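Local coordinates for protein BpsB (PgaB), Poly-beta-1,6-N-acetyl-D-glucosamine N-deacetylase (Bordetella bronchiseptica RB50, PDB 5BU6) that removes acetyl groups from the N-acetylglucosamine units of poly-beta-1,6-N-acetyl-D-glucosamine, as a family 4 carbohydrate esterase required for biofilm formation, at residues 9-15 and 247-251; 157-161 and 220-224; 192-197 and 226-232. The protein carries 5 engineered substitutions. One frame throughout, in Å; residues are numbered along the deposited sequence.

Overall arrangement
Contacts 2 and 3 are neighbours, their centres about 13 Å apart, and contact 1 stands off, its centre about 25 Å from that of contact 2 and about 27 Å from that of contact 3. Along the chain come 9-15, 157-161, 192-197, 220-224, 226-232 and 247-251, so contact 1 joins an early and a late part of the chain with the others between, and the segments of contacts 2 and 3 alternate. Contact 1 lies where strand 14-20 enters the parallel sheet. Contact 2 holds a nickel ligand, and contact 3 packs helices 189-211 and 227-235 beside it. Trp220 rests on Thr229, linking the 220-224 loop, which packs against the nickel ligand His159, to the helix pair.

Contact 1: 9-15 and 247-251; sequences DGLTFRV and GPNTP
The carbonyl oxygen Phe13 O is gripped twice by one residue, Asn249. The backbone Asn249 N donates to Phe13 O at 2.9 Å, and the side-chain amide Asn249 ND2 reaches the same Phe13 O at 3.2 Å, coming in from above the carbonyl plane. Asparagine suits the place because its short side chain folds back alongside its own backbone N (chi1 -65°), bringing both N-H groups to one acceptor, while Asn249 OD1 accepts from Arg259 N. The same fold lays Asn249 CB over the face of the Phe13 ring, 3.7 Å from the ring centroid, a CH-pi contact in which the ring and amide planes are only 22° apart. In return Phe13 N donates to Asn249 O at 3.2 Å. Phe13 and Asn249 are thus an antiparallel hydrogen-bonded pair, a single bridge set just before strand 14-20 enters the parallel sheet of this polysaccharide deacetylase fold. A water donates to both Leu11 O and Asn249 O and so extends the link past the bridge. Further back, Asp9 holds the approach in shape: its OD1 accepts from Leu11 N in an Asx turn and from Thr12 N in an Asx motif, and Thr12 OG1 donates to the syn lone pair of Asp9 OD2 at 2.8 Å. With its hydroxyl turned that way, Thr12 OG1 also rests against Pro251 CD, and the methyl Thr12 CG2 lies beside Thr250 CG2. At the other end the Arg14 chain bends at chi2 (-82°), and its guanidinium spreads one face over the peptide link between Gly247 and Pro248, with Arg14 CZ 3.5 Å from Pro248 N; Arg14 NE forms a salt bridge with Asp6. At Gly247 a CB would jam against the preceding carbonyl O and crowd Pro248 CD, so glycine fits.

Contact 2: 157-161 and 220-224; sequences NLHRG and WPYGA. With NI (nickel (II) ion), chain C.
His159 runs from a CB beside Pro221 to a tip on the metal. His159 CB lies 4.1 Å from Pro221 CG, and with CG set anti to the backbone N (chi1 -154°) the imidazole swings over the proline. One ring face then receives Pro221 CB, 4.1 Å from the His159 ring centroid and displaced toward the rim, a CH-pi contact for which the rigid, apolar proline ring is well suited. His159 CD2 lies 3.9 Å from the same Pro221 CB. Around the ring, His159 ND1 comes within 3.2 Å of Tyr222 OH, the two rings standing at 67° to each other. Tyr222 OH donates a weak hydrogen bond to His159 O, at 3.2 Å, so the tyrosine touches both the backbone and the ring of one residue. At the tip, His159 NE2 binds the nickel ion at 2.1 Å. Asp84 and His154 are the other protein ligands, and waters occupy two further positions; an Asp-His-His metal site is the hallmark of family 4 carbohydrate esterases. His159 is also the centre of an inverse gamma turn. The 157-161 loop follows strand 149-153, and the 220-224 loop joins strand 217-219 to helix 227-235, while Leu158 packs on helix 189-211 and Trp220 on both helices.

Contact 3: 192-197 and 226-232; sequences YRARVR and NRDTDQV
The Tyr192 ring meets Asn226 and Asp228 at its edge, while the Arg193 guanidinium has the backbone of Asp228 over one face and Gln231 at its edge. Asp228 OD2 lies in the plane of the tyrosine ring near CE2, and Asn226 ND2, also near that plane, donates a fairly straight hydrogen bond (155°) to Tyr192 OH at 3.0 Å. A tyrosine fits because its hydroxyl oxygen accepts this hydrogen bond and also bonds to Ala174 O. The Arg193 chain is extended from CG to NE (chi2 175°), long enough to cross the gap and form a salt bridge, weak as a hydrogen bond, from Arg193 NH2 to Asp228 OD1 at 2.9 Å. A bond to Gln231 OE1 is modelled too, but it is so short that its details are doubtful. Between the helices, Val232 CG1 meets Val196 CG1 at 4.0 Å and presses on Arg197 CA at 3.4 Å; branched valines fill the gap compactly. The Arg197 guanidinium is tied to Glu235 by a salt bridge. The axes of the two short helix segments pass 9.6 Å apart, with a signed crossing angle of -50°. Asn226 OD1 accepts from Thr229 N and Thr229 OG1 from Asn226 N, a capping box that opens helix 227-235, one of the helices packed outside the sheet in this distorted beta/alpha barrel fold.

Contact 1: 9-15 and 247-251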
# COMPACT_ATOMS: atom_id res chain seq x y z
N ASP A 9 3.45 24.90 5.40
CA ASP A 9 3.36 25.63 4.14
C ASP A 9 2.13 25.25 3.34
O ASP A 9 2.00 25.60 2.17
CB ASP A 9 4.62 25.36 3.31
CG ASP A 9 4.93 23.87 3.22
OD1 ASP A 9 4.05 23.04 3.57
OD2 ASP A 9 6.06 23.52 2.80
N GLY A 10 1.23 24.49 3.96
CA GLY A 10 0.04 23.99 3.29
C GLY A 10 0.31 22.97 2.19
O GLY A 10 -0.60 22.62 1.44
N LEU A 11 1.56 22.50 2.09
CA LEU A 11 1.97 21.55 1.05
C LEU A 11 2.72 20.31 1.55
O LEU A 11 2.57 19.23 0.99
CB LEU A 11 2.87 22.24 0.03
CG LEU A 11 2.21 23.36 -0.78
CD1 LEU A 11 3.26 24.17 -1.48
CD2 LEU A 11 1.21 22.77 -1.76
N THR A 12 3.55 20.49 2.57
CA THR A 12 4.41 19.41 3.05
C THR A 12 3.60 18.49 3.94
O THR A 12 2.90 18.95 4.82
CB THR A 12 5.64 19.96 3.79
OG1 THR A 12 6.44 20.70 2.87
CG2 THR A 12 6.49 18.84 4.36
N PHE A 13 3.66 17.19 3.68
CA PHE A 13 2.89 16.24 4.48
C PHE A 13 3.68 14.98 4.86
O PHE A 13 4.69 14.64 4.23
CB PHE A 13 1.60 15.86 3.75
CG PHE A 13 1.83 15.14 2.45
CD1 PHE A 13 2.05 15.86 1.27
CD2 PHE A 13 1.80 13.75 2.39
CE1 PHE A 13 2.25 15.21 0.08
CE2 PHE A 13 2.01 13.09 1.18
CZ PHE A 13 2.22 13.81 0.02
N ARG A 14 3.23 14.32 5.92
CA ARG A 14 3.80 13.03 6.31
C ARG A 14 2.82 11.92 5.95
O ARG A 14 1.63 12.16 5.78
CB ARG A 14 4.13 13.03 7.81
CG ARG A 14 5.34 13.89 8.19
CD ARG A 14 6.65 13.15 7.96
NE ARG A 14 7.81 13.97 8.30
CZ ARG A 14 9.05 13.52 8.43
NH1 ARG A 14 10.02 14.36 8.74
NH2 ARG A 14 9.33 12.23 8.24
N VAL A 15 3.33 10.70 5.77
CA VAL A 15 2.48 9.52 5.50
C VAL A 15 2.87 8.45 6.52
O VAL A 15 4.05 8.21 6.77
CB VAL A 15 2.64 8.98 4.08
CG1 VAL A 15 1.74 7.77 3.84
CG2 VAL A 15 2.33 10.06 3.04
N GLY A 247 10.63 10.23 5.40
CA GLY A 247 10.97 11.63 5.29
C GLY A 247 9.76 12.46 4.98
O GLY A 247 8.69 11.92 4.71
N PRO A 248 9.91 13.78 5.04
CA PRO A 248 8.78 14.66 4.73
C PRO A 248 8.54 14.69 3.23
O PRO A 248 9.48 14.62 2.45
CB PRO A 248 9.25 16.02 5.25
CG PRO A 248 10.73 15.99 5.07
CD PRO A 248 11.15 14.54 5.29
N ASN A 249 7.28 14.77 2.84
CA ASN A 249 6.97 14.98 1.43
C ASN A 249 6.88 16.46 1.17
O ASN A 249 5.80 17.06 1.24
CB ASN A 249 5.68 14.30 1.05
CG ASN A 249 5.79 12.81 1.15
OD1 ASN A 249 6.39 12.15 0.30
ND2 ASN A 249 5.24 12.27 2.22
N THR A 250 8.03 17.05 0.89
CA THR A 250 8.13 18.47 0.61
C THR A 250 7.68 18.70 -0.84
O THR A 250 7.50 17.74 -1.58
CB THR A 250 9.57 18.97 0.86
OG1 THR A 250 10.49 18.20 0.07
CG2 THR A 250 9.93 18.82 2.34
N PRO A 251 7.46 19.97 -1.23
CA PRO A 251 6.94 20.22 -2.58
C PRO A 251 7.80 19.69 -3.73
O PRO A 251 7.26 19.47 -4.81
CB PRO A 251 6.88 21.76 -2.64
CG PRO A 251 6.66 22.17 -1.24
CD PRO A 251 7.45 21.19 -0.41
O HOH W 1 4.40 18.53 -0.70
O HOH W 2 7.83 9.83 7.15
O HOH W 3 6.25 10.66 5.25

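Contact 2: 157-161 and 220-224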
# COMPACT_ATOMS: atom_id res chain seq x y z
N ASN A 157 -0.41 -9.39 -8.07
CA ASN A 157 0.36 -10.51 -7.53
C ASN A 157 1.85 -10.18 -7.42
O ASN A 157 2.70 -10.96 -7.79
CB ASN A 157 0.15 -11.75 -8.40
CG ASN A 157 0.64 -13.02 -7.75
OD1 ASN A 157 0.78 -13.10 -6.52
ND2 ASN A 157 0.93 -14.02 -8.57
N LEU A 158 2.18 -8.99 -6.93
CA LEU A 158 3.60 -8.65 -6.76
C LEU A 158 3.98 -8.63 -5.29
O LEU A 158 5.09 -8.23 -4.94
CB LEU A 158 3.90 -7.29 -7.38
CG LEU A 158 3.64 -7.22 -8.88
CD1 LEU A 158 3.92 -5.82 -9.35
CD2 LEU A 158 4.48 -8.22 -9.65
N HIS A 159 3.05 -9.03 -4.42
CA HIS A 159 3.30 -8.98 -2.98
C HIS A 159 3.94 -10.29 -2.52
O HIS A 159 3.42 -10.98 -1.64
CB HIS A 159 1.99 -8.68 -2.23
CG HIS A 159 2.19 -8.02 -0.90
ND1 HIS A 159 2.99 -8.55 0.09
CD2 HIS A 159 1.67 -6.88 -0.38
CE1 HIS A 159 2.97 -7.76 1.15
NE2 HIS A 159 2.18 -6.73 0.89
N ARG A 160 5.08 -10.63 -3.13
CA ARG A 160 5.74 -11.89 -2.84
C ARG A 160 7.15 -11.85 -3.39
O ARG A 160 7.52 -10.92 -4.11
CB ARG A 160 4.98 -13.05 -3.46
CG ARG A 160 4.90 -12.90 -4.96
CD ARG A 160 4.10 -13.96 -5.68
NE ARG A 160 3.97 -13.55 -7.08
CZ ARG A 160 4.74 -13.98 -8.08
NH1 ARG A 160 4.54 -13.50 -9.30
NH2 ARG A 160 5.68 -14.89 -7.88
N GLY A 161 7.92 -12.87 -3.04
CA GLY A 161 9.27 -13.00 -3.55
C GLY A 161 9.29 -13.87 -4.78
O GLY A 161 8.47 -14.77 -4.93
N TRP A 220 3.64 0.28 -3.41
CA TRP A 220 4.53 -0.78 -3.83
C TRP A 220 4.80 -1.75 -2.68
O TRP A 220 5.27 -1.33 -1.64
CB TRP A 220 5.85 -0.16 -4.33
CG TRP A 220 5.69 0.69 -5.60
CD1 TRP A 220 5.76 2.07 -5.70
CD2 TRP A 220 5.46 0.21 -6.92
NE1 TRP A 220 5.57 2.46 -7.01
CE2 TRP A 220 5.38 1.34 -7.78
CE3 TRP A 220 5.30 -1.08 -7.48
CZ2 TRP A 220 5.17 1.22 -9.16
CZ3 TRP A 220 5.08 -1.19 -8.85
CH2 TRP A 220 5.01 -0.05 -9.67
N PRO A 221 4.51 -3.05 -2.87
CA PRO A 221 4.92 -4.02 -1.85
C PRO A 221 6.39 -3.92 -1.52
O PRO A 221 7.21 -3.78 -2.43
CB PRO A 221 4.59 -5.37 -2.50
CG PRO A 221 3.40 -5.06 -3.39
CD PRO A 221 3.72 -3.67 -3.94
N TYR A 222 6.70 -3.99 -0.22
CA TYR A 222 8.07 -3.96 0.26
C TYR A 222 8.81 -2.69 -0.16
O TYR A 222 10.02 -2.63 -0.06
CB TYR A 222 8.83 -5.20 -0.23
CG TYR A 222 8.04 -6.48 -0.12
CD1 TYR A 222 7.73 -7.02 1.12
CD2 TYR A 222 7.59 -7.14 -1.26
CE1 TYR A 222 6.99 -8.19 1.23
CE2 TYR A 222 6.87 -8.32 -1.16
CZ TYR A 222 6.57 -8.83 0.08
OH TYR A 222 5.85 -9.99 0.19
N GLY A 223 8.07 -1.67 -0.60
CA GLY A 223 8.68 -0.45 -1.12
C GLY A 223 9.52 -0.67 -2.37
O GLY A 223 10.38 0.15 -2.71
N ALA A 224 9.29 -1.79 -3.06
CA ALA A 224 10.16 -2.17 -4.17
C ALA A 224 9.66 -1.62 -5.51
O ALA A 224 8.58 -1.97 -5.98
CB ALA A 224 10.31 -3.66 -4.25
NI NI C . 1.81 -5.09 2.10
O HOH W 4 1.42 -3.54 3.50
O HOH W 5 2.45 -6.12 3.90

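Contact 3: 192-197 and 226-232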
# COMPACT_ATOMS: atom_id res chain seq x y z
N TYR A 192 9.79 -8.39 -18.63
CA TYR A 192 9.67 -7.83 -17.29
C TYR A 192 8.65 -6.69 -17.23
O TYR A 192 7.75 -6.69 -16.38
CB TYR A 192 11.04 -7.34 -16.82
CG TYR A 192 11.03 -6.48 -15.59
CD1 TYR A 192 10.45 -6.92 -14.40
CD2 TYR A 192 11.65 -5.24 -15.60
CE1 TYR A 192 10.46 -6.12 -13.26
CE2 TYR A 192 11.68 -4.45 -14.49
CZ TYR A 192 11.08 -4.88 -13.32
OH TYR A 192 11.14 -4.06 -12.22
N ARG A 193 8.78 -5.74 -18.14
CA ARG A 193 7.84 -4.61 -18.21
C ARG A 193 6.42 -5.10 -18.41
O ARG A 193 5.50 -4.64 -17.73
CB ARG A 193 8.23 -3.66 -19.35
CG ARG A 193 9.35 -2.70 -19.00
CD ARG A 193 9.78 -1.86 -20.22
NE ARG A 193 10.61 -0.74 -19.78
CZ ARG A 193 10.15 0.47 -19.50
NH1 ARG A 193 8.85 0.74 -19.64
NH2 ARG A 193 10.98 1.42 -19.10
N ALA A 194 6.26 -6.05 -19.33
CA ALA A 194 4.94 -6.63 -19.63
C ALA A 194 4.30 -7.27 -18.39
O ALA A 194 3.11 -7.07 -18.12
CB ALA A 194 5.06 -7.64 -20.75
N ARG A 195 5.08 -8.04 -17.64
CA ARG A 195 4.55 -8.69 -16.44
C ARG A 195 4.08 -7.64 -15.44
O ARG A 195 2.95 -7.73 -14.94
CB ARG A 195 5.60 -9.62 -15.82
CG ARG A 195 5.17 -10.31 -14.52
CD ARG A 195 6.18 -11.39 -14.09
NE ARG A 195 7.53 -10.85 -13.86
CZ ARG A 195 7.89 -10.22 -12.75
NH1 ARG A 195 7.03 -10.05 -11.76
NH2 ARG A 195 9.13 -9.75 -12.62
N VAL A 196 4.91 -6.65 -15.13
CA VAL A 196 4.51 -5.63 -14.17
C VAL A 196 3.33 -4.81 -14.68
O VAL A 196 2.41 -4.51 -13.92
CB VAL A 196 5.67 -4.68 -13.82
CG1 VAL A 196 5.19 -3.58 -12.92
CG2 VAL A 196 6.82 -5.46 -13.18
N ARG A 197 3.33 -4.45 -15.97
CA ARG A 197 2.20 -3.70 -16.53
C ARG A 197 0.87 -4.44 -16.41
O ARG A 197 -0.12 -3.87 -15.95
CB ARG A 197 2.43 -3.37 -18.00
CG ARG A 197 1.54 -2.23 -18.48
CD ARG A 197 1.73 -1.97 -19.96
NE ARG A 197 3.05 -1.44 -20.28
CZ ARG A 197 4.04 -2.15 -20.82
NH1 ARG A 197 3.86 -3.43 -21.08
NH2 ARG A 197 5.21 -1.58 -21.08
N ASN A 226 11.31 0.73 -9.28
CA ASN A 226 12.46 1.31 -9.96
C ASN A 226 11.99 2.15 -11.14
O ASN A 226 10.80 2.40 -11.29
CB ASN A 226 13.44 0.22 -10.42
CG ASN A 226 12.78 -0.86 -11.26
OD1 ASN A 226 12.00 -0.58 -12.17
ND2 ASN A 226 13.10 -2.12 -10.96
N ARG A 227 12.93 2.57 -11.96
CA ARG A 227 12.63 3.38 -13.14
C ARG A 227 11.60 2.70 -14.03
O ARG A 227 10.64 3.34 -14.49
CB ARG A 227 13.92 3.64 -13.92
CG ARG A 227 14.12 5.07 -14.34
CD ARG A 227 13.09 5.46 -15.38
NE ARG A 227 13.25 6.84 -15.82
CZ ARG A 227 12.57 7.39 -16.82
NH1 ARG A 227 11.68 6.66 -17.49
NH2 ARG A 227 12.77 8.65 -17.16
N ASP A 228 11.80 1.41 -14.28
CA ASP A 228 10.90 0.67 -15.17
C ASP A 228 9.49 0.53 -14.60
O ASP A 228 8.51 0.68 -15.33
CB ASP A 228 11.48 -0.72 -15.47
CG ASP A 228 12.75 -0.65 -16.33
OD1 ASP A 228 12.80 0.18 -17.26
OD2 ASP A 228 13.69 -1.44 -16.06
N THR A 229 9.37 0.25 -13.30
CA THR A 229 8.05 0.09 -12.73
C THR A 229 7.31 1.42 -12.65
O THR A 229 6.10 1.46 -12.78
CB THR A 229 8.08 -0.57 -11.33
OG1 THR A 229 8.66 0.33 -10.38
CG2 THR A 229 8.87 -1.85 -11.35
N ASP A 230 8.04 2.52 -12.44
CA ASP A 230 7.39 3.82 -12.35
C ASP A 230 6.85 4.23 -13.72
O ASP A 230 5.77 4.79 -13.84
CB ASP A 230 8.35 4.88 -11.81
CG ASP A 230 8.72 4.61 -10.34
OD1 ASP A 230 8.00 3.84 -9.68
OD2 ASP A 230 9.73 5.16 -9.86
N GLN A 231 7.61 3.90 -14.76
CA GLN A 231 7.20 4.23 -16.12
C GLN A 231 5.97 3.43 -16.52
O GLN A 231 5.03 3.94 -17.13
CB GLN A 231 8.35 3.95 -17.09
CG GLN A 231 8.05 4.35 -18.51
CD GLN A 231 9.15 3.91 -19.45
OE1 GLN A 231 10.31 3.78 -19.05
NE2 GLN A 231 8.80 3.66 -20.71
N VAL A 232 5.97 2.16 -16.15
CA VAL A 232 4.87 1.27 -16.45
C VAL A 232 3.61 1.65 -15.65
O VAL A 232 2.50 1.60 -16.17
CB VAL A 232 5.28 -0.19 -16.15
CG1 VAL A 232 4.11 -1.01 -15.80
CG2 VAL A 232 6.04 -0.77 -17.34